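Local coordinates for kelch-like protein 7 (Homo sapiens, PDB 3II7) that acts as the homodimeric substrate adapter of a CUL3-RBX1 E3 ubiquitin ligase, whose targets its kelch domain probably recognises, at residues 132-140 and 170-181; 152-160 and 187-196. All blocks are in the same frame, centred on the assembly; numbering follows the deposited sequence.

Contact 1 (132-140 and 170-181). With EDO (1,2-ethanediol), chain T; EDO (1,2-ethanediol), chain S.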
loop_
_atom_site.group_PDB
_atom_site.type_symbol
_atom_site.label_atom_id
_atom_site.label_comp_id
_atom_site.label_asym_id
_atom_site.label_seq_id
_atom_site.Cartn_x
_atom_site.Cartn_y
_atom_site.Cartn_z
ATOM N N THR A 132 6.798 -15.408 12.894
ATOM C CA THR A 132 7.739 -14.303 12.905
ATOM C C THR A 132 8.893 -14.617 11.970
ATOM O O THR A 132 9.431 -15.723 11.991
ATOM C CB THR A 132 8.248 -14.020 14.321
ATOM O OG1 THR A 132 7.121 -13.782 15.171
ATOM C CG2 THR A 132 9.155 -12.795 14.348
ATOM N N LYS A 133 9.246 -13.652 11.134
ATOM C CA LYS A 133 10.318 -13.799 10.158
ATOM C C LYS A 133 11.425 -12.810 10.462
ATOM O O LYS A 133 11.242 -11.905 11.301
ATOM C CB LYS A 133 9.809 -13.578 8.721
ATOM C CG LYS A 133 8.622 -14.425 8.305
ATOM C CD LYS A 133 8.722 -15.898 8.627
ATOM C CE LYS A 133 9.730 -16.621 7.819
ATOM N NZ LYS A 133 9.405 -18.144 7.769
ATOM N N PRO A 134 12.594 -12.961 9.782
ATOM C CA PRO A 134 13.682 -12.026 10.039
ATOM C C PRO A 134 13.267 -10.570 9.888
ATOM O O PRO A 134 12.559 -10.192 8.953
ATOM C CB PRO A 134 14.736 -12.430 9.001
ATOM C CG PRO A 134 14.572 -13.876 8.926
ATOM C CD PRO A 134 13.062 -14.063 8.921
ATOM N N SER A 135 13.720 -9.765 10.821
ATOM C CA SER A 135 13.354 -8.363 10.877
ATOM C C SER A 135 14.009 -7.550 9.767
ATOM O O SER A 135 15.131 -7.863 9.322
ATOM C CB SER A 135 13.794 -7.778 12.207
ATOM O OG SER A 135 12.974 -8.281 13.256
ATOM N N MET A 136 13.348 -6.468 9.367
ATOM C CA MET A 136 13.964 -5.503 8.450
ATOM C C MET A 136 15.243 -4.935 9.024
ATOM O O MET A 136 15.450 -4.895 10.249
ATOM C CB MET A 136 13.015 -4.333 8.127
ATOM C CG MET A 136 11.769 -4.730 7.417
ATOM S SD MET A 136 10.665 -3.369 7.022
ATOM C CE MET A 136 10.199 -2.758 8.680
ATOM N N LEU A 137 16.087 -4.472 8.119
ATOM C CA LEU A 137 17.365 -3.823 8.481
ATOM C C LEU A 137 17.149 -2.443 9.146
ATOM O O LEU A 137 17.934 -2.038 10.016
ATOM C CB LEU A 137 18.250 -3.677 7.237
ATOM C CG LEU A 137 18.698 -5.027 6.601
ATOM C CD1 LEU A 137 19.321 -4.821 5.248
ATOM C CD2 LEU A 137 19.694 -5.733 7.508
ATOM N N THR A 138 16.087 -1.729 8.728
ATOM C CA THR A 138 15.726 -0.411 9.281
ATOM C C THR A 138 14.264 -0.423 9.670
ATOM O O THR A 138 13.399 -0.826 8.878
ATOM C CB THR A 138 15.942 0.701 8.248
ATOM O OG1 THR A 138 17.325 0.703 7.798
ATOM C CG2 THR A 138 15.544 2.073 8.820
ATOM N N GLN A 139 13.996 0.001 10.895
ATOM C CA GLN A 139 12.652 0.130 11.385
ATOM C C GLN A 139 11.939 1.213 10.577
ATOM O O GLN A 139 12.562 2.198 10.148
ATOM C CB GLN A 139 12.668 0.497 12.873
ATOM C CG GLN A 139 13.187 1.896 13.170
ATOM C CD GLN A 139 13.783 2.034 14.558
ATOM O OE1 GLN A 139 14.906 1.645 14.787
ATOM N NE2 GLN A 139 13.021 2.603 15.487
ATOM N N ARG A 140 10.644 1.035 10.370
ATOM C CA ARG A 140 9.877 2.000 9.565
ATOM C C ARG A 140 8.359 1.912 9.760
ATOM O O ARG A 140 7.854 0.858 10.041
ATOM C CB ARG A 140 10.217 1.877 8.073
ATOM C CG ARG A 140 10.126 0.570 7.488
ATOM C CD ARG A 140 10.743 0.561 6.067
ATOM N NE ARG A 140 12.188 0.225 5.960
ATOM C CZ ARG A 140 13.052 0.795 5.116
ATOM N NH1 ARG A 140 12.704 1.830 4.365
ATOM N NH2 ARG A 140 14.316 0.388 5.070
ATOM N N SER A 170 15.652 4.945 2.228
ATOM C CA SER A 170 16.209 3.621 2.095
ATOM C C SER A 170 15.221 2.579 1.580
ATOM O O SER A 170 13.986 2.677 1.789
ATOM C CB SER A 170 16.808 3.180 3.400
ATOM O OG SER A 170 15.827 2.967 4.345
ATOM N N CYS A 171 15.790 1.605 0.878
ATOM C CA CYS A 171 15.055 0.516 0.247
ATOM C C CYS A 171 15.752 -0.780 0.596
ATOM O O CYS A 171 16.974 -0.839 0.593
ATOM C CB CYS A 171 15.055 0.738 -1.276
ATOM S SG CYS A 171 14.321 -0.590 -2.276
ATOM N N GLU A 172 14.972 -1.814 0.922
ATOM C CA GLU A 172 15.544 -3.128 1.154
ATOM C C GLU A 172 14.620 -4.193 0.607
ATOM O O GLU A 172 13.423 -3.930 0.376
ATOM C CB GLU A 172 15.861 -3.338 2.634
ATOM C CG GLU A 172 14.737 -3.044 3.595
ATOM C CD GLU A 172 15.156 -3.221 5.045
ATOM O OE1 GLU A 172 15.489 -4.362 5.416
ATOM O OE2 GLU A 172 15.165 -2.209 5.797
ATOM N N VAL A 173 15.188 -5.379 0.368
ATOM C CA VAL A 173 14.423 -6.487 -0.266
ATOM C C VAL A 173 14.603 -7.777 0.518
ATOM O O VAL A 173 15.700 -8.087 0.995
ATOM C CB VAL A 173 14.787 -6.668 -1.727
ATOM C CG1 VAL A 173 16.278 -7.045 -1.922
ATOM C CG2 VAL A 173 13.874 -7.702 -2.410
ATOM N N TYR A 174 13.498 -8.500 0.717
ATOM C CA TYR A 174 13.486 -9.753 1.410
ATOM C C TYR A 174 13.224 -10.867 0.398
ATOM O O TYR A 174 12.301 -10.773 -0.402
ATOM C CB TYR A 174 12.360 -9.777 2.414
ATOM C CG TYR A 174 12.163 -11.085 3.155
ATOM C CD1 TYR A 174 12.999 -11.429 4.230
ATOM C CD2 TYR A 174 11.157 -11.985 2.795
ATOM C CE1 TYR A 174 12.813 -12.587 4.951
ATOM C CE2 TYR A 174 10.967 -13.169 3.524
ATOM C CZ TYR A 174 11.816 -13.466 4.587
ATOM O OH TYR A 174 11.657 -14.628 5.343
ATOM N N ASP A 175 14.043 -11.913 0.430
ATOM C CA ASP A 175 13.857 -13.052 -0.419
ATOM C C ASP A 175 13.342 -14.202 0.443
ATOM O O ASP A 175 14.068 -14.708 1.297
ATOM C CB ASP A 175 15.171 -13.458 -1.076
ATOM C CG ASP A 175 15.002 -14.600 -2.062
ATOM O OD1 ASP A 175 13.940 -15.249 -2.096
ATOM O OD2 ASP A 175 15.946 -14.842 -2.827
ATOM N N PRO A 176 12.086 -14.621 0.239
ATOM C CA PRO A 176 11.575 -15.716 1.075
ATOM C C PRO A 176 12.395 -17.017 0.979
ATOM O O PRO A 176 12.363 -17.827 1.898
ATOM C CB PRO A 176 10.159 -15.920 0.543
ATOM C CG PRO A 176 9.776 -14.605 0.009
ATOM C CD PRO A 176 11.025 -14.059 -0.622
ATOM N N ALA A 177 13.093 -17.209 -0.128
ATOM C CA ALA A 177 13.901 -18.411 -0.328
ATOM C C ALA A 177 15.096 -18.441 0.611
ATOM O O ALA A 177 15.456 -19.492 1.106
ATOM C CB ALA A 177 14.369 -18.512 -1.757
ATOM N N THR A 178 15.683 -17.264 0.850
ATOM C CA THR A 178 16.915 -17.138 1.672
ATOM C C THR A 178 16.623 -16.628 3.081
ATOM O O THR A 178 17.497 -16.650 3.937
ATOM C CB THR A 178 17.918 -16.166 1.046
ATOM O OG1 THR A 178 17.375 -14.853 1.060
ATOM C CG2 THR A 178 18.329 -16.583 -0.396
ATOM N N GLU A 179 15.398 -16.121 3.283
ATOM C CA GLU A 179 14.990 -15.428 4.518
ATOM C C GLU A 179 15.989 -14.358 4.921
ATOM O O GLU A 179 16.299 -14.159 6.113
ATOM C CB GLU A 179 14.692 -16.432 5.646
ATOM C CG GLU A 179 13.512 -17.350 5.295
ATOM C CD GLU A 179 12.830 -18.007 6.497
ATOM O OE1 GLU A 179 13.367 -17.946 7.623
ATOM O OE2 GLU A 179 11.744 -18.605 6.282
ATOM N N THR A 180 16.459 -13.622 3.916
ATOM C CA THR A 180 17.409 -12.552 4.131
ATOM C C THR A 180 16.904 -11.211 3.577
ATOM O O THR A 180 16.349 -11.169 2.467
ATOM C CB THR A 180 18.716 -12.862 3.416
ATOM O OG1 THR A 180 19.182 -14.194 3.772
ATOM C CG2 THR A 180 19.783 -11.803 3.760
ATOM N N TRP A 181 17.135 -10.141 4.346
ATOM C CA TRP A 181 16.980 -8.754 3.882
ATOM C C TRP A 181 18.294 -8.235 3.314
ATOM O O TRP A 181 19.384 -8.432 3.924
ATOM C CB TRP A 181 16.499 -7.840 5.029
ATOM C CG TRP A 181 15.057 -8.068 5.455
ATOM C CD1 TRP A 181 14.621 -8.817 6.506
ATOM C CD2 TRP A 181 13.887 -7.487 4.878
ATOM N NE1 TRP A 181 13.265 -8.744 6.618
ATOM C CE2 TRP A 181 12.775 -7.968 5.609
ATOM C CE3 TRP A 181 13.653 -6.625 3.766
ATOM C CZ2 TRP A 181 11.450 -7.611 5.293
ATOM C CZ3 TRP A 181 12.340 -6.274 3.452
ATOM C CH2 TRP A 181 11.251 -6.765 4.229
HETATM C C1 EDO T . 17.464 -5.598 14.360
HETATM O O1 EDO T . 17.017 -6.571 15.315
HETATM C C2 EDO T . 16.844 -5.874 12.988
HETATM O O2 EDO T . 17.451 -5.039 11.990
HETATM C C1 EDO S . 11.310 -17.278 -4.121
HETATM O O1 EDO S . 11.755 -18.395 -4.893
HETATM C C2 EDO S . 12.011 -16.020 -4.609
HETATM O O2 EDO S . 13.415 -16.208 -4.536
HETATM O O HOH W 1 17.254 -0.536 5.462
HETATM O O HOH W 2 17.833 3.153 6.368
#
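M136 lies against one face of the W181 indole while CB of Y174 covers part of the opposite face, a sandwich at the seam between two blades of the kelch beta-propeller. The connection leaving strand 129-133 of one four-stranded blade runs over strands 171-175 and 180-184 of the next, and the indole is the broad ridge it drapes across. CA of M136 sits almost squarely above the five-membered ring, a CH-pi contact of 3.8 Å to its centroid, and CG rests near the rim of the six-membered ring, closest to CZ2; a flexible, unbranched methionine can follow such a flat surface. At the ring's edge NE1 donates to O of P134 (2.8 Å), nearly in the indole plane. CG of P134 touches backbone O of E179 (3.3 Å), and CG of L137 lies 3.9 Å from CB of W181, these two side chains sliding past each other in opposite directions.

Two salt bridges flank this apolar centre. K133, curled by bends at chi2 and chi3 (-47° and -70°), brings NZ to OE2 of E179 at 2.8 Å. The buried E172 stands extended from its strand like a post, and its carboxylate receives the turn at 137-138: OE1 takes N of L137 (2.8 Å) and OE2 takes N of T138 (3.1 Å), both through syn lone pairs. A two-oxygen acceptor suits these consecutive N-H groups. R140 would offset the carboxylate's charge and also reaches backbone O of S170 through NH1 (3.0 Å). Its NH2 meets the anti lone pair of E172 OE2 at 2.8 Å, with guanidinium and carboxylate planes 80° apart.

Contact 2 (152-160 and 187-196)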
loop_
_atom_site.group_PDB
_atom_site.type_symbol
_atom_site.label_atom_id
_atom_site.label_comp_id
_atom_site.label_asym_id
_atom_site.label_seq_id
_atom_site.Cartn_x
_atom_site.Cartn_y
_atom_site.Cartn_z
ATOM N N ILE A 152 10.165 -9.379 -1.907
ATOM C CA ILE A 152 9.359 -8.412 -1.194
ATOM C C ILE A 152 10.203 -7.181 -0.939
ATOM O O ILE A 152 11.198 -7.238 -0.220
ATOM C CB ILE A 152 8.872 -9.002 0.113
ATOM C CG1 ILE A 152 7.988 -10.230 -0.197
ATOM C CG2 ILE A 152 8.098 -7.942 0.979
ATOM C CD1 ILE A 152 7.408 -10.873 0.961
ATOM N N TYR A 153 9.778 -6.067 -1.517
ATOM C CA TYR A 153 10.520 -4.807 -1.466
ATOM C C TYR A 153 9.841 -3.848 -0.516
ATOM O O TYR A 153 8.609 -3.676 -0.545
ATOM C CB TYR A 153 10.584 -4.151 -2.824
ATOM C CG TYR A 153 11.368 -4.910 -3.842
ATOM C CD1 TYR A 153 12.688 -4.582 -4.138
ATOM C CD2 TYR A 153 10.810 -5.988 -4.498
ATOM C CE1 TYR A 153 13.415 -5.311 -5.060
ATOM C CE2 TYR A 153 11.539 -6.723 -5.442
ATOM C CZ TYR A 153 12.854 -6.369 -5.715
ATOM O OH TYR A 153 13.586 -7.074 -6.640
ATOM N N VAL A 154 10.644 -3.206 0.314
ATOM C CA VAL A 154 10.194 -2.128 1.167
ATOM C C VAL A 154 10.989 -0.856 0.830
ATOM O O VAL A 154 12.171 -0.942 0.584
ATOM C CB VAL A 154 10.455 -2.484 2.627
ATOM C CG1 VAL A 154 10.239 -1.296 3.492
ATOM C CG2 VAL A 154 9.561 -3.636 3.072
ATOM N N CYS A 155 10.338 0.306 0.842
ATOM C CA CYS A 155 11.037 1.557 0.755
ATOM C C CYS A 155 10.324 2.689 1.443
ATOM O O CYS A 155 9.059 2.763 1.522
ATOM C CB CYS A 155 11.378 1.965 -0.646
ATOM S SG CYS A 155 9.977 2.274 -1.637
ATOM N N GLY A 156 11.145 3.578 1.909
ATOM C CA GLY A 156 10.723 4.794 2.578
ATOM C C GLY A 156 10.056 4.532 3.913
ATOM O O GLY A 156 10.411 3.593 4.632
ATOM N N GLY A 157 9.113 5.384 4.246
ATOM C CA GLY A 157 8.533 5.407 5.583
ATOM C C GLY A 157 9.280 6.372 6.480
ATOM O O GLY A 157 10.143 7.143 6.040
ATOM N N SER A 158 8.944 6.346 7.768
ATOM C CA SER A 158 9.611 7.201 8.731
ATOM C C SER A 158 9.990 6.450 9.983
ATOM O O SER A 158 9.499 5.345 10.235
ATOM C CB SER A 158 8.728 8.380 9.090
ATOM O OG SER A 158 7.540 7.949 9.712
ATOM N N LEU A 159 10.861 7.074 10.780
ATOM C CA LEU A 159 11.115 6.632 12.156
ATOM C C LEU A 159 11.214 7.889 13.034
ATOM O O LEU A 159 11.487 8.977 12.518
ATOM C CB LEU A 159 12.372 5.784 12.237
ATOM C CG LEU A 159 13.651 6.238 11.515
ATOM C CD1 LEU A 159 14.291 7.460 12.144
ATOM C CD2 LEU A 159 14.648 5.050 11.532
ATOM N N GLY A 160 10.958 7.737 14.332
ATOM C CA GLY A 160 10.979 8.849 15.272
ATOM C C GLY A 160 9.735 9.714 15.152
ATOM O O GLY A 160 8.796 9.380 14.409
ATOM N N MET A 187 16.146 5.444 -2.610
ATOM C CA MET A 187 15.345 6.317 -3.479
ATOM C C MET A 187 16.037 7.669 -3.611
ATOM O O MET A 187 16.855 8.065 -2.735
ATOM C CB MET A 187 13.922 6.521 -2.917
ATOM C CG MET A 187 13.064 5.297 -2.982
ATOM S SD MET A 187 11.393 5.624 -2.427
ATOM C CE MET A 187 11.664 6.088 -0.690
ATOM N N ILE A 188 15.732 8.364 -4.704
ATOM C CA ILE A 188 16.211 9.737 -4.895
ATOM C C ILE A 188 15.590 10.672 -3.843
ATOM O O ILE A 188 16.271 11.538 -3.279
ATOM C CB ILE A 188 15.902 10.219 -6.302
ATOM C CG1 ILE A 188 16.681 9.334 -7.291
ATOM C CG2 ILE A 188 16.222 11.709 -6.455
ATOM C CD1 ILE A 188 16.216 9.489 -8.743
ATOM N N GLU A 189 14.290 10.456 -3.565
ATOM C CA GLU A 189 13.543 11.252 -2.609
ATOM C C GLU A 189 13.272 10.428 -1.360
ATOM O O GLU A 189 12.904 9.254 -1.466
ATOM C CB GLU A 189 12.204 11.653 -3.212
ATOM C CG GLU A 189 12.279 12.687 -4.276
ATOM C CD GLU A 189 12.455 14.137 -3.758
ATOM O OE1 GLU A 189 12.484 14.360 -2.545
ATOM O OE2 GLU A 189 12.549 15.036 -4.600
ATOM N N ALA A 190 13.400 11.041 -0.173
ATOM C CA ALA A 190 12.824 10.435 1.022
ATOM C C ALA A 190 11.293 10.519 0.859
ATOM O O ALA A 190 10.785 11.530 0.379
ATOM C CB ALA A 190 13.283 11.167 2.277
ATOM N N ARG A 191 10.566 9.462 1.222
ATOM C CA ARG A 191 9.096 9.412 1.034
ATOM C C ARG A 191 8.469 8.573 2.104
ATOM O O ARG A 191 9.000 7.509 2.444
ATOM C CB ARG A 191 8.672 8.747 -0.308
ATOM C CG ARG A 191 9.304 9.275 -1.542
ATOM C CD ARG A 191 8.872 8.481 -2.755
ATOM N NE ARG A 191 9.623 8.957 -3.911
ATOM C CZ ARG A 191 9.236 9.939 -4.719
ATOM N NH1 ARG A 191 8.068 10.551 -4.575
ATOM N NH2 ARG A 191 10.025 10.314 -5.698
ATOM N N LYS A 192 7.329 9.042 2.599
ATOM C CA LYS A 192 6.371 8.211 3.323
ATOM C C LYS A 192 4.994 8.498 2.740
ATOM O O LYS A 192 4.762 9.512 2.119
ATOM C CB LYS A 192 6.372 8.475 4.817
ATOM C CG LYS A 192 5.856 9.873 5.263
ATOM C CD LYS A 192 5.869 9.980 6.776
ATOM C CE LYS A 192 5.307 11.282 7.269
ATOM N NZ LYS A 192 5.004 11.245 8.755
ATOM N N ASN A 193 4.061 7.582 2.977
ATOM C CA ASN A 193 2.705 7.679 2.447
ATOM C C ASN A 193 2.624 7.783 0.927
ATOM O O ASN A 193 1.621 8.267 0.379
ATOM C CB ASN A 193 1.929 8.865 3.093
ATOM C CG ASN A 193 1.815 8.750 4.595
ATOM O OD1 ASN A 193 2.218 9.660 5.326
ATOM N ND2 ASN A 193 1.289 7.621 5.069
ATOM N N HIS A 194 3.651 7.259 0.262
ATOM C CA HIS A 194 3.764 7.195 -1.172
ATOM C C HIS A 194 3.085 5.931 -1.689
ATOM O O HIS A 194 2.906 4.955 -0.963
ATOM C CB HIS A 194 5.248 7.170 -1.609
ATOM C CG HIS A 194 6.085 6.122 -0.927
ATOM N ND1 HIS A 194 6.336 6.151 0.416
ATOM C CD2 HIS A 194 6.796 5.071 -1.418
ATOM C CE1 HIS A 194 7.110 5.135 0.748
ATOM N NE2 HIS A 194 7.425 4.474 -0.345
ATOM N N GLY A 195 2.741 5.947 -2.953
ATOM C CA GLY A 195 2.327 4.749 -3.645
ATOM C C GLY A 195 3.554 3.942 -3.992
ATOM O O GLY A 195 4.647 4.496 -4.169
ATOM N N LEU A 196 3.365 2.636 -4.130
ATOM C CA LEU A 196 4.489 1.725 -4.435
ATOM C C LEU A 196 3.896 0.572 -5.188
ATOM O O LEU A 196 3.119 -0.240 -4.620
ATOM C CB LEU A 196 5.227 1.247 -3.171
ATOM C CG LEU A 196 6.611 0.644 -3.467
ATOM C CD1 LEU A 196 7.594 1.765 -3.996
ATOM C CD2 LEU A 196 7.185 -0.105 -2.251
HETATM O O HOH W 3 4.817 8.137 9.931
#
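This is a buried contact within one curated kelch repeat, where the end of an inner blade strand meets the segment leading into the next blade of the beta-propeller. Strand 151-155 runs into the paired glycines G156 and G157, the double-glycine signature of kelch repeats, and segment 187-196 passes close by them. G157 N donates to O of R191 (2.8 Å), in the carbonyl plane, and G156 CA lies 3.2 Å from the same oxygen. With that oxygen so near, G156 has no room for a CB, and at the backbone angles of G157 a CB would be jammed against the preceding carbonyl oxygen.

C155 supplies a small, polarisable knob: SG touches CD1 of L196 (3.4 Å) and SD of M187 (3.7 Å), and it approaches the H194 ring at its edge. M187, bent at chi3 (-63°), turns CE against CA of G156. R191 lays CB over one face of the imidazole and sends its guanidinium away to a salt bridge with E219. At the outer end K192 and S158 share a water, weakly on the lysine side. With CG between its backbone N and carbonyl carbon (chi1 52°), H194 directs NE2 to O of C155 in a weak hydrogen bond of 3.0 Å.

How the contacts relate
From the N terminus, the chain completes one blade at strand 129-133 and passes through 132-140 to strand 144-148, the first of the next blade, and then to strand 151-155 in Kelch 4, which carries the first half of contact 2. It then returns along 170-181, closing the loop of contact 1, and continues through strand 180-184 to 187-196, closing that of contact 2. The two loops therefore cross, their segments alternating along the sequence. Contact 1 ties one blade to its successor; contact 2 ties that successor to the approach to the following one. They meet in a shared sheet, where Y174 N lies 2.8 Å from I152 O, probably hydrogen-bonded, and R140 packs on V154.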